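Local atomic coordinates of sialidase B (Streptococcus pneumoniae serotype 4, PDB entry 4XJW), a protein that hydrolyses alpha-(2->3)-, alpha-(2->6)- and alpha-(2->8)-linked terminal sialic acids of oligosaccharides, glycoproteins and glycolipids. Residues 3-8 with 17-22; 197-200 with 205-208; 276-281 with 639-644; 474-479 with 526-531; 514-519 with 535-540. The protein carries 1 engineered substitution. All coordinates share one frame; numbering follows the deposited sequence.

Overall arrangement
Five contacts sample two domains of this sialidase. Contact 1 lies in the concanavalin-like N-terminal domain, its centre about 60 Å from that of contact 5 and away from the annotated sites. The others belong to the catalytic beta-propeller. Contacts 2 and 3, centres about 14 Å apart, touch through Tyr205 against residues 642-644; contact 2 carries Arg207, probably a substrate-binding residue. Contacts 4 and 5 lie on the far side of the chain's centre from contact 1, their own centres about 4 Å apart, and share neighbouring strands 513-518 and 526-530. Contact 5 includes Arg519, another probable substrate-binding residue, and its Ile514 side chain lies about 10 Å from the bound inhibitor Optactin.

Contact 1: residues 3-8 with 17-22; sequences PIFQGG and IDISSL
Phe5 reaches Ile19 and Leu22 across the end of the concanavalin-like beta-sandwich that forms the N-terminal domain. The two segments belong to different sheets: strand 5-13 pairs with 166-173, whereas the short strand 17-18 is the outermost member of the sheet it enters beside 147-150, before a short, weakly bonded helical turn. The contact therefore illustrates how a single aromatic residue can join two layers near their margin. A chi1 of 165° turns the Phe5 ring off strand 5-13 toward residues 19 and 22, where two aliphatic neighbours share it through CE2 and CE1. The first of these carbons, CE2, meets CD1 of Ile19 at 3.9 Å. Ile19 holds its CG1 branch between the backbone N and the carbonyl carbon (chi1 60°), then continues fully extended, which sends CD1 out as a slender tip crossing the aromatic side chain at about a right angle. The second, CE1 of Phe5, rests 3.8 Å from CB of Leu22, so the base of the leucine, rather than its branched end, makes the closer approach. Over one face of the ring, displaced toward the rim, lies the backbone N of Gly7 in the same strand. The bend that follows strand 17-18 is an Asx turn, in which Asp18 OD1 accepts from Ser20 N at 3.0 Å; the other carboxylate oxygen forms a salt bridge with Lys147. A water links two carbonyls across the contact, donating to Ile4 O at 2.7 Å and, weakly, to Leu22 O at 3.5 Å.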
# COMPACT_ATOMS: atom_id res chain seq x y z
N PRO A 3 13.46 -0.14 -34.99
CA PRO A 3 12.31 -1.04 -35.09
C PRO A 3 12.12 -1.56 -36.52
O PRO A 3 12.34 -0.82 -37.48
CB PRO A 3 11.13 -0.15 -34.68
CG PRO A 3 11.60 1.24 -34.92
CD PRO A 3 13.07 1.24 -34.64
N ILE A 4 11.73 -2.83 -36.65
CA ILE A 4 11.47 -3.41 -37.96
C ILE A 4 10.11 -2.97 -38.46
O ILE A 4 9.78 -3.12 -39.64
CB ILE A 4 11.48 -4.95 -37.90
CG1 ILE A 4 10.33 -5.46 -37.01
CG2 ILE A 4 12.82 -5.45 -37.40
CD1 ILE A 4 10.06 -6.95 -37.12
N PHE A 5 9.31 -2.42 -37.54
CA PHE A 5 8.00 -1.90 -37.86
C PHE A 5 7.67 -0.79 -36.87
O PHE A 5 8.04 -0.87 -35.70
CB PHE A 5 6.93 -2.99 -37.79
CG PHE A 5 5.53 -2.44 -37.75
CD1 PHE A 5 4.96 -1.89 -38.89
CD2 PHE A 5 4.79 -2.46 -36.58
CE1 PHE A 5 3.68 -1.37 -38.87
CE2 PHE A 5 3.51 -1.95 -36.54
CZ PHE A 5 2.95 -1.40 -37.69
N GLN A 6 6.98 0.23 -37.36
CA GLN A 6 6.58 1.34 -36.52
C GLN A 6 5.42 2.09 -37.16
O GLN A 6 5.55 2.62 -38.26
CB GLN A 6 7.76 2.28 -36.31
CG GLN A 6 7.46 3.43 -35.37
CD GLN A 6 8.71 4.20 -35.00
OE1 GLN A 6 9.37 4.79 -35.85
NE2 GLN A 6 9.04 4.19 -33.71
N GLY A 7 4.29 2.12 -36.46
CA GLY A 7 3.10 2.77 -36.98
C GLY A 7 2.29 3.36 -35.85
O GLY A 7 2.51 3.02 -34.68
N GLY A 8 1.34 4.22 -36.17
CA GLY A 8 0.56 4.86 -35.12
C GLY A 8 -0.77 5.46 -35.51
O GLY A 8 -1.20 5.34 -36.66
N ILE A 17 -7.46 -4.52 -37.14
CA ILE A 17 -6.66 -3.88 -38.17
C ILE A 17 -5.53 -4.84 -38.54
O ILE A 17 -4.77 -5.25 -37.66
CB ILE A 17 -6.10 -2.54 -37.67
CG1 ILE A 17 -7.24 -1.57 -37.37
CG2 ILE A 17 -5.12 -1.95 -38.68
CD1 ILE A 17 -6.85 -0.36 -36.55
N ASP A 18 -5.46 -5.22 -39.81
CA ASP A 18 -4.44 -6.13 -40.31
C ASP A 18 -3.17 -5.34 -40.61
O ASP A 18 -3.21 -4.36 -41.36
CB ASP A 18 -4.93 -6.80 -41.60
CG ASP A 18 -4.12 -8.04 -41.98
OD1 ASP A 18 -3.10 -8.30 -41.32
OD2 ASP A 18 -4.50 -8.74 -42.95
N ILE A 19 -2.05 -5.75 -40.02
CA ILE A 19 -0.75 -5.16 -40.32
C ILE A 19 0.24 -6.22 -40.81
O ILE A 19 1.46 -6.06 -40.70
CB ILE A 19 -0.16 -4.37 -39.11
CG1 ILE A 19 0.02 -5.30 -37.90
CG2 ILE A 19 -1.06 -3.19 -38.75
CD1 ILE A 19 0.60 -4.60 -36.68
N SER A 20 -0.30 -7.31 -41.34
CA SER A 20 0.50 -8.46 -41.78
C SER A 20 1.59 -8.11 -42.78
O SER A 20 2.74 -8.51 -42.61
CB SER A 20 -0.40 -9.56 -42.35
OG SER A 20 -1.29 -10.06 -41.37
N SER A 21 1.24 -7.37 -43.82
CA SER A 21 2.18 -7.06 -44.89
C SER A 21 3.35 -6.21 -44.40
O SER A 21 4.45 -6.25 -44.96
CB SER A 21 1.47 -6.36 -46.05
OG SER A 21 0.90 -5.13 -45.64
N LEU A 22 3.10 -5.44 -43.34
CA LEU A 22 4.09 -4.50 -42.82
C LEU A 22 5.04 -5.14 -41.81
O LEU A 22 6.01 -4.52 -41.38
CB LEU A 22 3.38 -3.31 -42.18
CG LEU A 22 2.56 -2.46 -43.15
CD1 LEU A 22 1.68 -1.47 -42.39
CD2 LEU A 22 3.49 -1.75 -44.12
O HOH W 1 8.43 -2.03 -41.66

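Contact 2: residues 197-200 with 205-208; sequences SGDS and YFRI
The irregular segment 197-200 runs beside strand 205-207, the CA atoms of Ser197 and Tyr205 lying 6.8 Å apart where Ser197 N meets the ring of Phe206. The loop passes through a positive phi at Gly198, whereas along the strand alternate side chains leave in opposite directions. This strand starts the first four-stranded sheet of the six-bladed propeller expected of a family 33 sialidase. Phe206 points into the loop; its CG lies anti to the carbonyl carbon (chi1 -61°), and the far end of the ring is what touches. Ser197 N sits at the ring edge, in its plane, 3.9 Å from CE2, while its hydrogen bond goes to Asn645 OD1. Asp199 and Phe206 reach toward each other from opposite directions, the carboxylate plane turned 71° from that of the ring, and both oxygens spread about one carbon: OD1 and OD2 of Asp199 are each 4.0 Å from Phe206 CZ. Those oxygens have firmer partners elsewhere, Thr201 OG1 for OD1 and Gln196 N for OD2, which fix the rotation of the carboxylate. Arg207, the next residue along, forms a salt bridge with Glu631 and a cation-pi contact with Tyr615, and probably binds substrate. Because both oxygens of the buried Asp199 carboxylate are hydrogen-bonded elsewhere, its contact with Phe206 CZ is probably a weak one.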
# COMPACT_ATOMS: atom_id res chain seq x y z
N SER A 197 9.78 -0.96 -5.40
CA SER A 197 10.60 -2.17 -5.31
C SER A 197 12.06 -1.92 -5.64
O SER A 197 12.38 -1.30 -6.66
CB SER A 197 10.06 -3.24 -6.25
OG SER A 197 8.75 -3.59 -5.90
N GLY A 198 12.96 -2.39 -4.79
CA GLY A 198 14.38 -2.26 -5.05
C GLY A 198 15.00 -1.00 -4.47
O GLY A 198 16.21 -0.77 -4.60
N ASP A 199 14.17 -0.18 -3.84
CA ASP A 199 14.70 0.97 -3.12
C ASP A 199 15.40 0.60 -1.81
O ASP A 199 15.60 -0.58 -1.51
CB ASP A 199 13.63 2.07 -2.93
CG ASP A 199 12.54 1.71 -1.92
OD1 ASP A 199 12.67 0.72 -1.17
OD2 ASP A 199 11.54 2.48 -1.85
N SER A 200 15.77 1.61 -1.04
CA SER A 200 16.52 1.42 0.20
C SER A 200 15.83 0.54 1.25
O SER A 200 16.49 0.01 2.15
CB SER A 200 16.80 2.78 0.84
OG SER A 200 15.59 3.47 1.06
N TYR A 205 7.02 -4.90 -1.43
CA TYR A 205 5.59 -4.53 -1.36
C TYR A 205 5.38 -3.36 -0.42
O TYR A 205 6.14 -3.19 0.54
CB TYR A 205 4.74 -5.73 -0.95
CG TYR A 205 5.04 -6.94 -1.80
CD1 TYR A 205 4.45 -7.09 -3.07
CD2 TYR A 205 5.99 -7.87 -1.40
CE1 TYR A 205 4.77 -8.17 -3.88
CE2 TYR A 205 6.31 -8.94 -2.20
CZ TYR A 205 5.72 -9.08 -3.43
OH TYR A 205 6.07 -10.14 -4.21
N PHE A 206 4.35 -2.56 -0.69
CA PHE A 206 4.03 -1.41 0.15
C PHE A 206 2.53 -1.32 0.30
O PHE A 206 1.78 -1.66 -0.62
CB PHE A 206 4.56 -0.11 -0.46
CG PHE A 206 6.04 -0.10 -0.61
CD1 PHE A 206 6.85 0.24 0.46
CD2 PHE A 206 6.62 -0.51 -1.80
CE1 PHE A 206 8.22 0.20 0.35
CE2 PHE A 206 8.00 -0.53 -1.93
CZ PHE A 206 8.80 -0.19 -0.85
N ARG A 207 2.09 -0.87 1.48
CA ARG A 207 0.67 -0.68 1.75
C ARG A 207 0.54 0.43 2.78
O ARG A 207 1.51 0.78 3.47
CB ARG A 207 -0.01 -1.95 2.31
CG ARG A 207 -0.47 -3.00 1.25
CD ARG A 207 -1.83 -3.64 1.63
NE ARG A 207 -2.95 -2.71 1.63
CZ ARG A 207 -4.16 -2.99 2.14
NH1 ARG A 207 -4.38 -4.17 2.70
NH2 ARG A 207 -5.15 -2.07 2.10
N ILE A 208 -0.67 0.97 2.88
CA ILE A 208 -1.05 1.89 3.95
C ILE A 208 -0.28 3.23 3.89
O ILE A 208 0.45 3.58 4.82
CB ILE A 208 -0.88 1.28 5.37
CG1 ILE A 208 -1.22 -0.22 5.41
CG2 ILE A 208 -1.78 2.00 6.35
CD1 ILE A 208 -2.64 -0.57 4.97

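Contact 3: residues 276-281 with 639-644; sequences LKNSQI and NELHLS
His642 keeps CG anti to the carbonyl carbon (chi1 -42°), while Lys277 lodges CG between its backbone N and carbonyl carbon (chi1 73°) and then runs extended; the first choice aims the imidazole at the Lys277 backbone, the second carries the lysine's methylenes past Leu641. NE2 of His642 donates to Lys277 O at 2.8 Å in a nearly straight bond (173°). The acceptor lies practically in the ring plane, and the donor sits in the carbonyl plane on a lone pair, so both partners are well oriented. Against one face of the imidazole, over its centre, is CB of the preceding Leu641, which limits tilting of the ring. The leucine's CD1 in turn touches the lysine chain, 4.0 Å from CG and 4.1 Å from CD of Lys277, the two side chains crossing at about a right angle. Beyond these methylenes the ammonium reaches Asn274 OD1 and Arg638 O. The carbonyl of Lys277 is presented by a type I turn from Leu276 to Ser279, in which Leu276 O accepts both Ser279 N (2.8 Å) and Ser279 OG (2.7 Å). Together the two irregular segments tie the long loop that precedes strand 286-294 to the loop between strands 626-631 and 647-652, joining chain regions more than 350 residues apart. Leu641 is about 8 Å, side chain to side chain, from both Arg207 and Asp232. Since NE2 acts as donor and ND1 is hydrogen-bonded as well, the imidazole is held at both nitrogens, which should leave it little freedom to rotate.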
# COMPACT_ATOMS: atom_id res chain seq x y z
N LEU A 276 0.00 -21.37 -2.97
CA LEU A 276 0.99 -20.72 -2.10
C LEU A 276 0.71 -19.27 -1.69
O LEU A 276 1.37 -18.78 -0.78
CB LEU A 276 2.36 -20.77 -2.78
CG LEU A 276 3.00 -22.15 -2.94
CD1 LEU A 276 4.28 -22.03 -3.73
CD2 LEU A 276 3.26 -22.77 -1.58
N LYS A 277 -0.21 -18.58 -2.35
CA LYS A 277 -0.36 -17.12 -2.10
C LYS A 277 -0.69 -16.74 -0.65
O LYS A 277 -0.39 -15.62 -0.24
CB LYS A 277 -1.35 -16.46 -3.08
CG LYS A 277 -2.81 -16.79 -2.83
CD LYS A 277 -3.69 -16.36 -4.01
CE LYS A 277 -5.16 -16.71 -3.74
NZ LYS A 277 -6.04 -16.46 -4.91
N ASN A 278 -1.27 -17.63 0.14
CA ASN A 278 -1.49 -17.34 1.56
C ASN A 278 -0.30 -17.62 2.48
O ASN A 278 -0.39 -17.43 3.71
CB ASN A 278 -2.73 -18.05 2.10
CG ASN A 278 -4.01 -17.45 1.59
OD1 ASN A 278 -4.04 -16.28 1.19
ND2 ASN A 278 -5.08 -18.24 1.60
N SER A 279 0.82 -18.04 1.88
CA SER A 279 2.06 -18.17 2.64
C SER A 279 2.33 -16.86 3.35
O SER A 279 2.19 -15.77 2.77
CB SER A 279 3.24 -18.50 1.73
OG SER A 279 3.06 -19.77 1.12
N GLN A 280 2.71 -16.96 4.62
CA GLN A 280 2.80 -15.79 5.47
C GLN A 280 3.96 -15.96 6.44
O GLN A 280 4.06 -16.98 7.11
CB GLN A 280 1.48 -15.64 6.23
CG GLN A 280 1.37 -14.43 7.10
CD GLN A 280 -0.03 -14.26 7.67
OE1 GLN A 280 -0.75 -15.24 7.86
NE2 GLN A 280 -0.43 -13.02 7.92
N ILE A 281 4.85 -14.97 6.50
CA ILE A 281 5.97 -15.01 7.43
C ILE A 281 5.41 -15.05 8.84
O ILE A 281 4.65 -14.16 9.24
CB ILE A 281 6.90 -13.79 7.28
CG1 ILE A 281 7.47 -13.70 5.86
CG2 ILE A 281 8.02 -13.86 8.33
CD1 ILE A 281 8.45 -12.53 5.63
N ASN A 639 -7.51 -12.04 -5.54
CA ASN A 639 -6.85 -12.16 -6.84
C ASN A 639 -5.76 -11.12 -7.06
O ASN A 639 -5.04 -11.20 -8.05
CB ASN A 639 -7.87 -12.06 -7.98
CG ASN A 639 -7.33 -12.63 -9.29
OD1 ASN A 639 -6.98 -13.82 -9.36
ND2 ASN A 639 -7.26 -11.81 -10.33
N GLU A 640 -5.66 -10.15 -6.16
CA GLU A 640 -4.72 -9.04 -6.38
C GLU A 640 -3.69 -8.89 -5.25
O GLU A 640 -3.18 -7.80 -5.03
CB GLU A 640 -5.49 -7.73 -6.65
CG GLU A 640 -6.46 -7.86 -7.83
CD GLU A 640 -6.93 -6.56 -8.43
OE1 GLU A 640 -6.51 -5.46 -7.95
OE2 GLU A 640 -7.70 -6.63 -9.42
N LEU A 641 -3.42 -9.98 -4.54
CA LEU A 641 -2.39 -10.02 -3.51
C LEU A 641 -1.02 -9.88 -4.16
O LEU A 641 -0.82 -10.28 -5.31
CB LEU A 641 -2.42 -11.36 -2.77
CG LEU A 641 -3.75 -11.69 -2.11
CD1 LEU A 641 -3.68 -13.10 -1.57
CD2 LEU A 641 -4.02 -10.73 -0.98
N HIS A 642 -0.08 -9.30 -3.42
CA HIS A 642 1.34 -9.37 -3.78
C HIS A 642 1.68 -8.72 -5.12
O HIS A 642 2.36 -9.32 -5.97
CB HIS A 642 1.84 -10.83 -3.75
CG HIS A 642 1.32 -11.62 -2.59
ND1 HIS A 642 1.18 -11.08 -1.32
CD2 HIS A 642 0.84 -12.88 -2.51
CE1 HIS A 642 0.67 -11.99 -0.52
NE2 HIS A 642 0.47 -13.10 -1.21
N LEU A 643 1.22 -7.48 -5.28
CA LEU A 643 1.54 -6.69 -6.47
C LEU A 643 2.55 -5.64 -6.09
O LEU A 643 2.41 -5.00 -5.04
CB LEU A 643 0.29 -5.99 -7.02
CG LEU A 643 -0.94 -6.85 -7.29
CD1 LEU A 643 -2.12 -5.99 -7.72
CD2 LEU A 643 -0.66 -7.93 -8.32
N SER A 644 3.54 -5.45 -6.95
CA SER A 644 4.56 -4.43 -6.72
C SER A 644 4.25 -3.10 -7.42
O SER A 644 3.68 -3.06 -8.52
CB SER A 644 5.92 -4.94 -7.15
OG SER A 644 6.31 -6.03 -6.34

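Contact 4: residues 474-479 with 526-531; sequences GELTYL and AYMTSR
Met528 presents its sulfur to the edge of the Tyr478 ring, a Met-aromatic contact in which SD stands 5.2 Å from the ring centroid and 85° off the ring normal. The closest atom is the phenol oxygen, with Tyr478 OH 3.3 Å from Met528 SD; the two side chains run antiparallel past one another. That hydroxyl finds its polar partner in Thr516 OG1, while the ring itself stacks with Trp537, so the tyrosine is held by a hydrogen bond at the hydroxyl and by the stack. The setting is the seam between two successive blades of the beta-propeller, strand 475-481 belonging to one sheet and strand 526-530 to the next, with no backbone pairing between them: the CA atoms of Leu476 and Met528 are 10.2 Å apart. Apolar packing spans this gap next to the sulfur. Met528 is extended at chi2 but bent at chi3 (68°), which folds its methyl back toward Leu476, where CE lies 3.9 Å from CD1. The same leucine methyl also rests 4.1 Å from Met528 SD, and Ala493 of strand 489-494 packs against both Tyr478 and Met528.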
# COMPACT_ATOMS: atom_id res chain seq x y z
N GLY A 474 -16.40 -1.66 19.53
CA GLY A 474 -17.42 -0.83 20.14
C GLY A 474 -17.16 0.66 20.27
O GLY A 474 -18.06 1.39 20.71
N GLU A 475 -15.97 1.13 19.91
CA GLU A 475 -15.70 2.56 20.06
C GLU A 475 -14.54 3.07 19.21
O GLU A 475 -13.67 2.31 18.79
CB GLU A 475 -15.44 2.93 21.53
CG GLU A 475 -14.13 2.41 22.12
CD GLU A 475 -13.85 2.91 23.53
OE1 GLU A 475 -14.69 2.67 24.43
OE2 GLU A 475 -12.80 3.55 23.74
N LEU A 476 -14.55 4.38 18.98
CA LEU A 476 -13.33 5.08 18.58
C LEU A 476 -12.65 5.52 19.87
O LEU A 476 -13.31 5.94 20.83
CB LEU A 476 -13.64 6.30 17.71
CG LEU A 476 -14.28 6.04 16.36
CD1 LEU A 476 -14.41 7.32 15.56
CD2 LEU A 476 -13.47 5.01 15.59
N THR A 477 -11.33 5.41 19.91
CA THR A 477 -10.60 5.82 21.09
C THR A 477 -9.59 6.87 20.66
O THR A 477 -8.53 6.54 20.10
CB THR A 477 -9.90 4.65 21.80
OG1 THR A 477 -10.80 3.54 21.95
CG2 THR A 477 -9.41 5.08 23.17
N TYR A 478 -9.92 8.13 20.90
CA TYR A 478 -9.01 9.21 20.57
C TYR A 478 -7.90 9.33 21.60
O TYR A 478 -8.16 9.40 22.81
CB TYR A 478 -9.77 10.53 20.43
CG TYR A 478 -10.86 10.51 19.37
CD1 TYR A 478 -12.16 10.12 19.68
CD2 TYR A 478 -10.59 10.88 18.06
CE1 TYR A 478 -13.16 10.10 18.71
CE2 TYR A 478 -11.57 10.88 17.09
CZ TYR A 478 -12.86 10.49 17.42
OH TYR A 478 -13.81 10.50 16.43
N LEU A 479 -6.66 9.35 21.13
CA LEU A 479 -5.53 9.53 22.03
C LEU A 479 -5.09 10.99 21.96
O LEU A 479 -4.73 11.50 20.89
CB LEU A 479 -4.39 8.58 21.66
CG LEU A 479 -4.79 7.11 21.55
CD1 LEU A 479 -3.57 6.24 21.34
CD2 LEU A 479 -5.55 6.67 22.80
N ALA A 526 -19.29 6.98 7.96
CA ALA A 526 -19.96 7.60 9.10
C ALA A 526 -19.18 8.82 9.55
O ALA A 526 -18.05 9.03 9.13
CB ALA A 526 -20.09 6.61 10.25
N TYR A 527 -19.80 9.62 10.42
CA TYR A 527 -19.09 10.73 11.03
C TYR A 527 -19.64 11.09 12.39
O TYR A 527 -20.79 10.75 12.72
CB TYR A 527 -19.03 11.95 10.10
CG TYR A 527 -20.36 12.60 9.80
CD1 TYR A 527 -20.86 13.60 10.61
CD2 TYR A 527 -21.11 12.21 8.69
CE1 TYR A 527 -22.07 14.21 10.34
CE2 TYR A 527 -22.32 12.80 8.40
CZ TYR A 527 -22.79 13.81 9.24
OH TYR A 527 -23.99 14.41 8.96
N MET A 528 -18.80 11.72 13.20
CA MET A 528 -19.19 12.29 14.47
C MET A 528 -18.45 13.60 14.62
O MET A 528 -17.47 13.86 13.91
CB MET A 528 -18.85 11.35 15.64
CG MET A 528 -17.39 10.93 15.72
SD MET A 528 -16.95 10.04 17.24
CE MET A 528 -17.86 8.52 17.02
N THR A 529 -18.90 14.43 15.56
CA THR A 529 -18.34 15.77 15.74
C THR A 529 -18.03 16.05 17.20
O THR A 529 -18.81 15.68 18.09
CB THR A 529 -19.32 16.84 15.24
OG1 THR A 529 -19.70 16.55 13.89
CG2 THR A 529 -18.72 18.25 15.32
N SER A 530 -16.89 16.71 17.43
CA SER A 530 -16.57 17.25 18.74
C SER A 530 -16.56 18.77 18.64
O SER A 530 -16.12 19.32 17.63
CB SER A 530 -15.20 16.76 19.21
OG SER A 530 -14.81 17.39 20.43
N ARG A 531 -17.04 19.44 19.68
CA ARG A 531 -17.06 20.91 19.72
C ARG A 531 -16.30 21.42 20.93
O ARG A 531 -16.48 22.58 21.35
CB ARG A 531 -18.50 21.41 19.72
CG ARG A 531 -19.27 21.04 18.47
CD ARG A 531 -20.71 21.49 18.50
NE ARG A 531 -21.37 21.22 17.23
CZ ARG A 531 -21.22 21.97 16.14
NH1 ARG A 531 -20.44 23.04 16.17
NH2 ARG A 531 -21.84 21.65 15.01

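Contact 5: residues 514-519 with 535-540; sequences IRTFFR and ETWSKV
From Ile514 to Phe518 the chain is a strand, and residues 537-540 pass beside it with their end-to-end direction 38° away, the CA atoms of Ile514 and Trp537 being 9.2 Å apart. Three strand residues, at every second position, face this second segment. Trp537 sends the six-membered part of its indole toward the first two. Ile514 CG2 meets CH2 at the ring edge, near its plane, at 3.9 Å; the isoleucine's chi1 of -56° puts CG2, not CG1, against the indole. Thr516 crosses the indole at about a right angle, placing OG1 3.2 Å from CZ3 and 3.4 Å from CH2 of Trp537. These are close polar-to-aromatic contacts, the hydroxyl having its polar partner in Tyr478. At the far end Phe518 touches Val540, again crossing at roughly a right angle: CZ lies 3.9 Å from CG1 and 4.0 Å from CG2, the phenylalanine CZ facing the fork of the two methyls. Between the two aromatic contacts the segment is braced by Ser538 OG, which donates to Lys539 O at 2.8 Å and is hydrogen-bonded to Thr529 N of the neighbouring strand. Just past Phe518, Arg519 forms a salt bridge with Glu503 and probably binds substrate. Residues 535-539 belong to the Asp-box of the fourth BNR repeat: Thr536 is hydrogen-bonded to Asp532 through its hydroxyl and to Ser530 through its carbonyl, and the tryptophan is wedged between its own blade and the preceding one, the hallmark of this turn between the third and fourth strands of a sialidase propeller sheet.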
# COMPACT_ATOMS: atom_id res chain seq x y z
N ILE A 514 -14.12 19.51 15.61
CA ILE A 514 -13.50 18.44 14.84
C ILE A 514 -14.57 17.52 14.27
O ILE A 514 -15.45 17.05 15.01
CB ILE A 514 -12.58 17.59 15.73
CG1 ILE A 514 -11.53 18.45 16.43
CG2 ILE A 514 -11.90 16.49 14.91
CD1 ILE A 514 -10.81 17.71 17.55
N ARG A 515 -14.52 17.27 12.97
CA ARG A 515 -15.36 16.21 12.43
C ARG A 515 -14.51 15.02 12.04
O ARG A 515 -13.49 15.16 11.37
CB ARG A 515 -16.20 16.66 11.25
CG ARG A 515 -17.10 15.52 10.73
CD ARG A 515 -18.37 16.03 10.12
NE ARG A 515 -19.10 16.84 11.08
CZ ARG A 515 -20.00 17.75 10.73
NH1 ARG A 515 -20.26 17.96 9.45
NH2 ARG A 515 -20.61 18.47 11.66
N THR A 516 -14.93 13.84 12.51
CA THR A 516 -14.23 12.59 12.22
C THR A 516 -15.05 11.78 11.23
O THR A 516 -16.23 11.55 11.47
CB THR A 516 -14.06 11.78 13.50
OG1 THR A 516 -13.32 12.55 14.46
CG2 THR A 516 -13.32 10.49 13.23
N PHE A 517 -14.43 11.38 10.12
CA PHE A 517 -15.06 10.50 9.14
C PHE A 517 -14.50 9.11 9.31
O PHE A 517 -13.28 8.94 9.45
CB PHE A 517 -14.80 11.01 7.71
CG PHE A 517 -15.29 12.41 7.48
CD1 PHE A 517 -16.62 12.65 7.14
CD2 PHE A 517 -14.44 13.48 7.61
CE1 PHE A 517 -17.08 13.93 6.92
CE2 PHE A 517 -14.89 14.78 7.40
CZ PHE A 517 -16.21 15.00 7.06
N PHE A 518 -15.36 8.09 9.32
CA PHE A 518 -14.85 6.74 9.54
C PHE A 518 -15.56 5.63 8.80
O PHE A 518 -16.72 5.73 8.43
CB PHE A 518 -14.70 6.41 11.04
CG PHE A 518 -16.01 6.39 11.81
CD1 PHE A 518 -16.64 7.57 12.17
CD2 PHE A 518 -16.57 5.18 12.18
CE1 PHE A 518 -17.83 7.54 12.90
CE2 PHE A 518 -17.74 5.14 12.91
CZ PHE A 518 -18.37 6.33 13.27
N ARG A 519 -14.79 4.57 8.57
CA ARG A 519 -15.23 3.36 7.90
C ARG A 519 -16.17 2.57 8.80
O ARG A 519 -15.96 2.53 10.02
CB ARG A 519 -13.97 2.55 7.57
CG ARG A 519 -14.19 1.15 7.05
CD ARG A 519 -12.84 0.48 6.86
NE ARG A 519 -12.98 -0.94 6.60
CZ ARG A 519 -11.96 -1.77 6.41
NH1 ARG A 519 -10.72 -1.30 6.43
NH2 ARG A 519 -12.18 -3.05 6.18
N GLU A 535 -12.56 16.50 23.64
CA GLU A 535 -12.94 16.00 24.96
C GLU A 535 -14.14 15.09 24.89
O GLU A 535 -14.17 14.02 25.50
CB GLU A 535 -13.24 17.15 25.92
CG GLU A 535 -12.02 17.99 26.28
CD GLU A 535 -11.04 17.23 27.14
OE1 GLU A 535 -11.47 16.62 28.14
OE2 GLU A 535 -9.84 17.22 26.81
N THR A 536 -15.15 15.52 24.14
CA THR A 536 -16.40 14.78 24.03
C THR A 536 -16.88 14.71 22.58
O THR A 536 -16.50 15.53 21.75
CB THR A 536 -17.53 15.40 24.92
OG1 THR A 536 -17.90 16.69 24.42
CG2 THR A 536 -17.10 15.52 26.37
N TRP A 537 -17.73 13.72 22.30
CA TRP A 537 -18.14 13.40 20.93
C TRP A 537 -19.63 13.19 20.76
O TRP A 537 -20.31 12.68 21.65
CB TRP A 537 -17.39 12.16 20.42
CG TRP A 537 -15.93 12.45 20.37
CD1 TRP A 537 -15.03 12.29 21.37
CD2 TRP A 537 -15.21 13.01 19.26
NE1 TRP A 537 -13.78 12.73 20.96
CE2 TRP A 537 -13.87 13.16 19.66
CE3 TRP A 537 -15.58 13.40 17.97
CZ2 TRP A 537 -12.89 13.68 18.82
CZ3 TRP A 537 -14.59 13.91 17.11
CH2 TRP A 537 -13.27 14.04 17.55
N SER A 538 -20.13 13.58 19.59
CA SER A 538 -21.55 13.48 19.28
C SER A 538 -21.97 12.06 18.90
O SER A 538 -21.13 11.16 18.74
CB SER A 538 -21.87 14.38 18.11
OG SER A 538 -21.38 13.80 16.91
N LYS A 539 -23.27 11.86 18.74
CA LYS A 539 -23.75 10.64 18.14
C LYS A 539 -23.25 10.52 16.70
O LYS A 539 -22.72 11.49 16.11
CB LYS A 539 -25.28 10.56 18.18
CG LYS A 539 -25.88 10.71 19.56
CD LYS A 539 -25.26 9.75 20.56
CE LYS A 539 -26.30 9.31 21.57
NZ LYS A 539 -27.21 10.44 21.91
N VAL A 540 -23.43 9.34 16.13
CA VAL A 540 -22.95 9.00 14.80
C VAL A 540 -24.00 9.30 13.74
O VAL A 540 -25.18 8.99 13.92
CB VAL A 540 -22.55 7.53 14.73
CG1 VAL A 540 -22.20 7.10 13.33
CG2 VAL A 540 -21.42 7.24 15.71